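Local coordinates for bifunctional GH43-CE protein (Bacteroides eggerthii, PDB 6MLY) that probably acts on complex arabinoxylans, combining a family 43 glycoside hydrolase module, likely a xylosidase, with a carbohydrate esterase module, at residues M44-V55 against T90-L100; S645-V653 against D707-L715. All blocks are in the same frame, centred on the assembly; numbering follows the deposited sequence.

Interaction 1 of 2, residues M44-V55 against T90-L100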
loop_
_atom_site.group_PDB
_atom_site.type_symbol
_atom_site.label_atom_id
_atom_site.label_comp_id
_atom_site.label_asym_id
_atom_site.label_seq_id
_atom_site.Cartn_x
_atom_site.Cartn_y
_atom_site.Cartn_z
ATOM N N MET A 44 -1.519 24.233 17.377
ATOM C CA MET A 44 -2.482 23.183 17.111
ATOM C C MET A 44 -2.040 21.891 17.811
ATOM O O MET A 44 -0.958 21.373 17.538
ATOM C CB MET A 44 -2.601 22.943 15.602
ATOM C CG MET A 44 -3.311 21.653 15.239
ATOM S SD MET A 44 -2.678 20.939 13.709
ATOM C CE MET A 44 -2.445 19.246 14.241
ATOM N N SER A 45 -2.899 21.401 18.719
ATOM C CA SER A 45 -2.794 20.065 19.308
ATOM C C SER A 45 -3.503 19.065 18.388
ATOM O O SER A 45 -4.122 19.448 17.396
ATOM C CB SER A 45 -3.352 20.043 20.715
ATOM O OG SER A 45 -4.759 20.225 20.708
ATOM N N SER A 46 -3.408 17.777 18.726
ATOM C CA SER A 46 -3.742 16.714 17.775
ATOM C C SER A 46 -3.916 15.374 18.499
ATOM O O SER A 46 -3.537 15.231 19.661
ATOM C CB SER A 46 -2.674 16.636 16.721
ATOM O OG SER A 46 -3.186 16.077 15.529
ATOM N N THR A 47 -4.505 14.405 17.794
ATOM C CA THR A 47 -4.707 13.044 18.299
ATOM C C THR A 47 -3.761 12.074 17.573
ATOM O O THR A 47 -3.654 12.098 16.339
ATOM C CB THR A 47 -6.168 12.605 18.140
ATOM O OG1 THR A 47 -7.021 13.502 18.851
ATOM C CG2 THR A 47 -6.419 11.205 18.651
ATOM N N THR A 48 -3.059 11.250 18.367
ATOM C CA THR A 48 -2.273 10.105 17.896
ATOM C C THR A 48 -2.627 8.839 18.689
ATOM O O THR A 48 -1.976 7.807 18.510
ATOM C CB THR A 48 -0.767 10.367 18.014
ATOM O OG1 THR A 48 -0.455 10.546 19.398
ATOM C CG2 THR A 48 -0.323 11.561 17.200
ATOM N N MET A 49 -3.649 8.926 19.551
ATOM C CA MET A 49 -4.214 7.785 20.264
ATOM C C MET A 49 -3.103 7.032 21.009
ATOM O O MET A 49 -2.548 7.549 21.984
ATOM C CB MET A 49 -4.947 6.857 19.284
ATOM C CG MET A 49 -6.224 7.458 18.736
ATOM S SD MET A 49 -6.705 6.754 17.141
ATOM C CE MET A 49 -7.942 7.948 16.632
ATOM N N HIS A 50 -2.734 5.851 20.493
ATOM C CA HIS A 50 -1.948 4.856 21.220
ATOM C C HIS A 50 -0.445 5.042 20.980
ATOM O O HIS A 50 0.344 4.233 21.451
ATOM C CB HIS A 50 -2.390 3.441 20.826
ATOM C CG HIS A 50 -2.323 3.203 19.356
ATOM N ND1 HIS A 50 -3.446 3.227 18.560
ATOM C CD2 HIS A 50 -1.275 3.003 18.533
ATOM C CE1 HIS A 50 -3.100 3.026 17.312
ATOM N NE2 HIS A 50 -1.772 2.883 17.266
ATOM N N MET A 51 -0.056 6.101 20.259
ATOM C CA MET A 51 1.353 6.401 20.016
ATOM C C MET A 51 1.986 7.034 21.264
ATOM O O MET A 51 1.308 7.632 22.093
ATOM C CB MET A 51 1.531 7.357 18.833
ATOM C CG MET A 51 0.915 6.864 17.539
ATOM S SD MET A 51 1.432 5.191 17.049
ATOM C CE MET A 51 3.024 5.547 16.312
ATOM N N SER A 52 3.312 6.905 21.347
ATOM C CA SER A 52 4.134 7.422 22.421
ATOM C C SER A 52 5.381 8.064 21.813
ATOM O O SER A 52 6.158 7.368 21.159
ATOM C CB SER A 52 4.488 6.312 23.381
ATOM O OG SER A 52 5.601 6.658 24.195
ATOM N N PRO A 53 5.582 9.377 22.020
ATOM C CA PRO A 53 4.781 10.254 22.864
ATOM C C PRO A 53 3.401 10.621 22.290
ATOM O O PRO A 53 3.090 10.269 21.137
ATOM C CB PRO A 53 5.644 11.518 22.994
ATOM C CG PRO A 53 6.397 11.571 21.700
ATOM C CD PRO A 53 6.699 10.116 21.410
ATOM N N GLY A 54 2.603 11.328 23.114
ATOM C CA GLY A 54 1.179 11.609 22.866
ATOM C C GLY A 54 0.868 13.096 22.771
ATOM O O GLY A 54 1.645 13.934 23.227
ATOM N N VAL A 55 -0.301 13.399 22.186
ATOM C CA VAL A 55 -0.830 14.762 21.960
ATOM C C VAL A 55 0.266 15.636 21.352
ATOM O O VAL A 55 0.887 16.435 22.048
ATOM C CB VAL A 55 -1.412 15.394 23.243
ATOM C CG1 VAL A 55 -2.235 16.637 22.928
ATOM C CG2 VAL A 55 -2.242 14.409 24.053
ATOM N N THR A 90 -4.267 -1.198 23.200
ATOM C CA THR A 90 -5.253 -0.133 23.251
ATOM C C THR A 90 -5.234 0.603 21.905
ATOM O O THR A 90 -5.428 1.817 21.841
ATOM C CB THR A 90 -5.043 0.749 24.493
ATOM O OG1 THR A 90 -6.237 1.495 24.734
ATOM C CG2 THR A 90 -3.864 1.694 24.378
ATOM N N TYR A 91 -5.028 -0.155 20.824
ATOM C CA TYR A 91 -5.113 0.377 19.474
ATOM C C TYR A 91 -6.477 1.058 19.301
ATOM O O TYR A 91 -7.496 0.546 19.772
ATOM C CB TYR A 91 -4.940 -0.726 18.425
ATOM C CG TYR A 91 -3.540 -1.256 18.241
ATOM C CD1 TYR A 91 -2.581 -0.535 17.544
ATOM C CD2 TYR A 91 -3.180 -2.507 18.722
ATOM C CE1 TYR A 91 -1.300 -1.031 17.353
ATOM C CE2 TYR A 91 -1.906 -3.019 18.535
ATOM C CZ TYR A 91 -0.960 -2.281 17.845
ATOM O OH TYR A 91 0.297 -2.780 17.661
ATOM N N GLY A 92 -6.478 2.225 18.649
ATOM C CA GLY A 92 -7.692 2.982 18.378
ATOM C C GLY A 92 -8.094 3.889 19.530
ATOM O O GLY A 92 -8.797 4.870 19.311
ATOM N N ARG A 93 -7.654 3.560 20.750
ATOM C CA ARG A 93 -8.069 4.263 21.962
ATOM C C ARG A 93 -6.972 5.271 22.351
ATOM O O ARG A 93 -6.647 6.148 21.561
ATOM C CB ARG A 93 -8.429 3.227 23.033
ATOM C CG ARG A 93 -9.692 2.433 22.730
ATOM C CD ARG A 93 -9.771 1.176 23.573
ATOM N NE ARG A 93 -11.133 0.689 23.755
ATOM C CZ ARG A 93 -11.467 -0.591 23.918
ATOM N NH1 ARG A 93 -10.570 -1.545 23.721
ATOM N NH2 ARG A 93 -12.700 -0.912 24.272
ATOM N N GLY A 94 -6.403 5.159 23.557
ATOM C CA GLY A 94 -5.376 6.094 24.023
ATOM C C GLY A 94 -5.888 7.526 24.088
ATOM O O GLY A 94 -7.100 7.762 24.221
ATOM N N SER A 95 -4.955 8.479 23.973
ATOM C CA SER A 95 -5.260 9.897 24.068
ATOM C C SER A 95 -6.041 10.355 22.831
ATOM O O SER A 95 -5.542 10.289 21.724
ATOM C CB SER A 95 -4.013 10.720 24.268
ATOM O OG SER A 95 -3.170 10.674 23.132
ATOM N N TRP A 96 -7.255 10.860 23.068
ATOM C CA TRP A 96 -8.209 11.260 22.032
ATOM C C TRP A 96 -8.225 12.795 21.879
ATOM O O TRP A 96 -7.232 13.466 22.209
ATOM C CB TRP A 96 -9.582 10.648 22.366
ATOM C CG TRP A 96 -9.797 9.315 21.714
ATOM C CD1 TRP A 96 -8.826 8.474 21.262
ATOM C CD2 TRP A 96 -11.051 8.667 21.432
ATOM N NE1 TRP A 96 -9.388 7.361 20.706
ATOM C CE2 TRP A 96 -10.749 7.444 20.800
ATOM C CE3 TRP A 96 -12.396 8.994 21.646
ATOM C CZ2 TRP A 96 -11.734 6.549 20.385
ATOM C CZ3 TRP A 96 -13.370 8.112 21.232
ATOM C CH2 TRP A 96 -13.042 6.906 20.612
ATOM N N ALA A 97 -9.322 13.332 21.318
ATOM C CA ALA A 97 -9.489 14.759 21.027
ATOM C C ALA A 97 -9.051 15.604 22.226
ATOM O O ALA A 97 -9.463 15.359 23.356
ATOM C CB ALA A 97 -10.922 15.053 20.659
ATOM N N SER A 98 -8.203 16.597 21.942
ATOM C CA SER A 98 -7.620 17.470 22.928
ATOM C C SER A 98 -8.217 18.868 22.760
ATOM O O SER A 98 -8.872 19.155 21.761
ATOM C CB SER A 98 -6.110 17.493 22.818
ATOM O OG SER A 98 -5.686 18.000 21.561
ATOM N N CYS A 99 -7.970 19.713 23.764
ATOM C CA CYS A 99 -8.426 21.088 23.808
ATOM C C CYS A 99 -7.209 21.978 24.081
ATOM O O CYS A 99 -6.531 21.787 25.091
ATOM C CB CYS A 99 -9.484 21.248 24.894
ATOM S SG CYS A 99 -10.368 22.826 24.835
ATOM N N LEU A 100 -6.922 22.911 23.162
ATOM C CA LEU A 100 -5.759 23.807 23.275
ATOM C C LEU A 100 -6.236 25.258 23.434
ATOM O O LEU A 100 -6.969 25.763 22.582
ATOM C CB LEU A 100 -4.879 23.645 22.031
ATOM C CG LEU A 100 -3.696 24.609 21.926
ATOM C CD1 LEU A 100 -2.738 24.438 23.094
ATOM C CD2 LEU A 100 -2.966 24.429 20.603
#
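In the β-propeller expected of family 43, M49 and S95 form a lone antiparallel bridge, a hydrogen-bonded pair, between the loop leaving strand 41-45 and the loop entering strand 99-103, strands of two different sheets. S95 N donates to M49 O at 3.3 Å, while the return bond from M49 N to S95 O is weak. At the strand end of the contact, the hydroxyls S45 OG and S98 OG are hydrogen-bonded at 2.6 Å.

In the M49 side chain itself, CG stands beside the backbone N (chi1 -70°), 3.7 Å from W96 NE1, and the extended chain beyond it takes SD past the indole. SD makes an oblique Met-aromatic contact, 5.4 Å from the centroid of the W96 five-membered ring. The indole itself is held by NE1, which lies in the carbonyl plane of G92 and bonds to a lone pair of G92 O at 2.9 Å.

At the type II' turn, H50 ND1 accepts G92 N at 3.2 Å (N-H...acceptor 155°), and Y91 turns its ring edge onto the imidazole face, planes at 70°. The Y91 hydroxyl reaches T364 O, in the neighbouring concanavalin-like region.

With ND1 used as an acceptor, a neutral H50 would probably carry its proton on NE2; backbone bond and ring contact together help to hold the imidazole's rotation beside the T90-R93 turn.

Interaction 2 of 2, residues S645-V653 against D707-L715; sequences SYTIGAKTV and DNLDMLALL
On the surface of the esterase module, which belongs to the α/β-hydrolase clan, L714 of helix 709-714 pushes its side chain against the face of the β-hairpin 645-654 that carries Y646, I648, K651 and V653. Its CG stands beside the backbone N (chi1 -81°), directing the branch toward the hairpin. CB and CG each lie 3.9 Å from V653 CG1. The two methyls then part: CD1 rests on V653 CG1 at 3.6 Å and also touches the K651 carbonyl and K651 CB, whereas CD2 packs between V653 CG1 and I648 CG1 and meets the edge of the Y646 ring, 3.9 Å from CD1 of that tyrosine. A713 widens the apolar patch, its CB being 3.7 Å from I648 CD1, and M711 CE comes against K651 CD where the two side chains cross at about a right angle.

The hairpin end is gripped by one polar bond. D710 OD2 accepts A650 N at 3.3 Å with an N-H...acceptor angle of 160°, the donor coming from above the carboxylate plane. This N-H belongs to the type II' turn I648-K651, and G649 CA passes close to the same oxygen. Were D710 replaced by an alanine, the A650 N-H would probably lose this acceptor and the turn would be freer to shift against the helix.

Y646 also meets Y720 edge-to-face, and Y720, a ligand of the bound sodium ion, is hydrogen-bonded to L714 O. The contact thus combines a leucine-centred apolar patch with a single carboxylate-to-backbone bond at its partly solvent-exposed margin, so its polar hold on the hairpin rests largely on D710.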
loop_
_atom_site.group_PDB
_atom_site.type_symbol
_atom_site.label_atom_id
_atom_site.label_comp_id
_atom_site.label_asym_id
_atom_site.label_seq_id
_atom_site.Cartn_x
_atom_site.Cartn_y
_atom_site.Cartn_z
ATOM N N SER A 645 -13.777 -14.587 -35.230
ATOM C CA SER A 645 -14.449 -15.843 -34.873
ATOM C C SER A 645 -13.920 -17.004 -35.726
ATOM O O SER A 645 -13.064 -16.814 -36.587
ATOM C CB SER A 645 -15.946 -15.710 -34.993
ATOM O OG SER A 645 -16.368 -15.921 -36.329
ATOM N N TYR A 646 -14.432 -18.207 -35.444
ATOM C CA TYR A 646 -14.140 -19.407 -36.225
ATOM C C TYR A 646 -15.186 -20.489 -35.923
ATOM O O TYR A 646 -15.795 -20.498 -34.857
ATOM C CB TYR A 646 -12.722 -19.907 -35.940
ATOM C CG TYR A 646 -12.097 -20.677 -37.075
ATOM C CD1 TYR A 646 -11.920 -22.047 -37.000
ATOM C CD2 TYR A 646 -11.688 -20.035 -38.232
ATOM C CE1 TYR A 646 -11.347 -22.759 -38.043
ATOM C CE2 TYR A 646 -11.117 -20.731 -39.286
ATOM C CZ TYR A 646 -10.943 -22.100 -39.192
ATOM O OH TYR A 646 -10.383 -22.801 -40.225
ATOM N N THR A 647 -15.370 -21.399 -36.885
ATOM C CA THR A 647 -16.396 -22.438 -36.845
ATOM C C THR A 647 -15.804 -23.755 -37.349
ATOM O O THR A 647 -15.427 -23.829 -38.495
ATOM C CB THR A 647 -17.599 -22.048 -37.715
ATOM O OG1 THR A 647 -18.118 -20.828 -37.191
ATOM C CG2 THR A 647 -18.692 -23.095 -37.751
ATOM N N ILE A 648 -15.717 -24.762 -36.471
ATOM C CA ILE A 648 -15.457 -26.142 -36.868
ATOM C C ILE A 648 -16.711 -26.964 -36.560
ATOM O O ILE A 648 -17.301 -26.836 -35.501
ATOM C CB ILE A 648 -14.198 -26.719 -36.186
ATOM C CG1 ILE A 648 -12.920 -26.060 -36.717
ATOM C CG2 ILE A 648 -14.147 -28.236 -36.331
ATOM C CD1 ILE A 648 -11.637 -26.586 -36.113
ATOM N N GLY A 649 -17.088 -27.824 -37.508
ATOM C CA GLY A 649 -18.296 -28.618 -37.414
ATOM C C GLY A 649 -19.499 -27.748 -37.104
ATOM O O GLY A 649 -19.786 -26.807 -37.831
ATOM N N ALA A 650 -20.172 -28.055 -35.994
ATOM C CA ALA A 650 -21.427 -27.413 -35.615
ATOM C C ALA A 650 -21.176 -26.187 -34.721
ATOM O O ALA A 650 -22.068 -25.365 -34.543
ATOM C CB ALA A 650 -22.306 -28.423 -34.921
ATOM N N LYS A 651 -19.957 -26.066 -34.184
ATOM C CA LYS A 651 -19.665 -25.183 -33.075
ATOM C C LYS A 651 -18.874 -23.957 -33.551
ATOM O O LYS A 651 -17.789 -24.085 -34.085
ATOM C CB LYS A 651 -18.924 -25.982 -31.998
ATOM C CG LYS A 651 -19.741 -27.119 -31.387
ATOM C CD LYS A 651 -19.668 -27.202 -29.868
ATOM C CE LYS A 651 -20.926 -27.759 -29.229
ATOM N NZ LYS A 651 -20.723 -28.048 -27.789
ATOM N N THR A 652 -19.447 -22.765 -33.325
ATOM C CA THR A 652 -18.778 -21.466 -33.518
ATOM C C THR A 652 -18.281 -20.949 -32.161
ATOM O O THR A 652 -18.832 -21.306 -31.124
ATOM C CB THR A 652 -19.728 -20.454 -34.172
ATOM O OG1 THR A 652 -20.316 -21.076 -35.315
ATOM C CG2 THR A 652 -19.047 -19.167 -34.579
ATOM N N VAL A 653 -17.246 -20.098 -32.183
ATOM C CA VAL A 653 -16.613 -19.589 -30.965
ATOM C C VAL A 653 -16.030 -18.194 -31.236
ATOM O O VAL A 653 -15.086 -18.048 -32.002
ATOM C CB VAL A 653 -15.535 -20.569 -30.461
ATOM C CG1 VAL A 653 -14.424 -20.781 -31.477
ATOM C CG2 VAL A 653 -14.947 -20.141 -29.130
ATOM N N ASP A 707 -16.942 -36.241 -26.791
ATOM C CA ASP A 707 -18.163 -35.889 -27.522
ATOM C C ASP A 707 -18.130 -34.415 -27.960
ATOM O O ASP A 707 -19.042 -33.962 -28.656
ATOM C CB ASP A 707 -19.406 -36.176 -26.673
ATOM C CG ASP A 707 -19.401 -37.547 -26.015
ATOM O OD1 ASP A 707 -19.214 -38.544 -26.740
ATOM O OD2 ASP A 707 -19.572 -37.604 -24.779
ATOM N N ASN A 708 -17.097 -33.676 -27.534
ATOM C CA ASN A 708 -16.885 -32.265 -27.906
ATOM C C ASN A 708 -15.532 -32.154 -28.622
ATOM O O ASN A 708 -14.643 -31.411 -28.211
ATOM C CB ASN A 708 -16.987 -31.330 -26.691
ATOM C CG ASN A 708 -18.398 -31.180 -26.159
ATOM O OD1 ASN A 708 -19.308 -31.900 -26.559
ATOM N ND2 ASN A 708 -18.597 -30.234 -25.256
ATOM N N LEU A 709 -15.406 -32.901 -29.721
ATOM C CA LEU A 709 -14.156 -33.038 -30.467
ATOM C C LEU A 709 -13.923 -31.781 -31.319
ATOM O O LEU A 709 -12.781 -31.381 -31.531
ATOM C CB LEU A 709 -14.234 -34.310 -31.319
ATOM C CG LEU A 709 -12.993 -35.201 -31.282
ATOM C CD1 LEU A 709 -13.284 -36.563 -31.890
ATOM C CD2 LEU A 709 -11.830 -34.533 -31.998
ATOM N N ASP A 710 -15.019 -31.168 -31.787
ATOM C CA ASP A 710 -15.010 -29.888 -32.504
ATOM C C ASP A 710 -14.399 -28.784 -31.628
ATOM O O ASP A 710 -13.451 -28.110 -32.040
ATOM C CB ASP A 710 -16.425 -29.466 -32.909
ATOM C CG ASP A 710 -17.061 -30.316 -33.995
ATOM O OD1 ASP A 710 -16.363 -31.188 -34.548
ATOM O OD2 ASP A 710 -18.252 -30.089 -34.283
ATOM N N MET A 711 -14.969 -28.593 -30.431
ATOM C CA MET A 711 -14.572 -27.512 -29.522
ATOM C C MET A 711 -13.086 -27.653 -29.155
ATOM O O MET A 711 -12.369 -26.657 -29.076
ATOM C CB MET A 711 -15.437 -27.510 -28.254
ATOM C CG MET A 711 -15.162 -26.354 -27.294
ATOM S SD MET A 711 -15.385 -24.688 -27.997
ATOM C CE MET A 711 -17.171 -24.591 -28.107
ATOM N N LEU A 712 -12.616 -28.891 -28.964
ATOM C CA LEU A 712 -11.210 -29.144 -28.626
ATOM C C LEU A 712 -10.280 -28.629 -29.736
ATOM O O LEU A 712 -9.161 -28.191 -29.450
ATOM C CB LEU A 712 -10.994 -30.643 -28.397
ATOM C CG LEU A 712 -11.612 -31.226 -27.126
ATOM C CD1 LEU A 712 -11.031 -32.606 -26.846
ATOM C CD2 LEU A 712 -11.420 -30.303 -25.924
ATOM N N ALA A 713 -10.738 -28.703 -30.992
ATOM C CA ALA A 713 -9.981 -28.194 -32.137
ATOM C C ALA A 713 -10.032 -26.661 -32.167
ATOM O O ALA A 713 -9.058 -26.007 -32.545
ATOM C CB ALA A 713 -10.513 -28.785 -33.420
ATOM N N LEU A 714 -11.175 -26.094 -31.767
ATOM C CA LEU A 714 -11.368 -24.650 -31.784
ATOM C C LEU A 714 -10.421 -23.966 -30.792
ATOM O O LEU A 714 -10.029 -22.824 -31.027
ATOM C CB LEU A 714 -12.830 -24.316 -31.472
ATOM C CG LEU A 714 -13.798 -24.432 -32.648
ATOM C CD1 LEU A 714 -15.236 -24.255 -32.189
ATOM C CD2 LEU A 714 -13.460 -23.426 -33.740
ATOM N N LEU A 715 -10.064 -24.649 -29.695
ATOM C CA LEU A 715 -9.166 -24.054 -28.688
ATOM C C LEU A 715 -7.716 -24.495 -28.934
ATOM O O LEU A 715 -6.808 -24.036 -28.241
ATOM C CB LEU A 715 -9.649 -24.380 -27.265
ATOM C CG LEU A 715 -9.540 -25.827 -26.780
ATOM C CD1 LEU A 715 -8.149 -26.144 -26.244
ATOM C CD2 LEU A 715 -10.575 -26.090 -25.695
#

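How the interactions relate
From the N terminus, interaction 1 comes first: it closes a loop of 34 residues containing strands 56-60 and 66-71 and helix 80-83, and ties the sheet of strand 41-45 to that of strand 99-103. The chain then completes the glycosidase module and passes through the concanavalin-like region before entering the esterase module. There interaction 2 closes a second loop, of 53 residues, that includes strand 671-675 and helix 696-701, and fastens a surface hairpin to helix 709-714. The loops follow in series, neither nested nor crossed. The centres of interaction 1 and interaction 2 lie about 66 Å apart, on opposite sides of the chain's centre, and the two contacts do not touch.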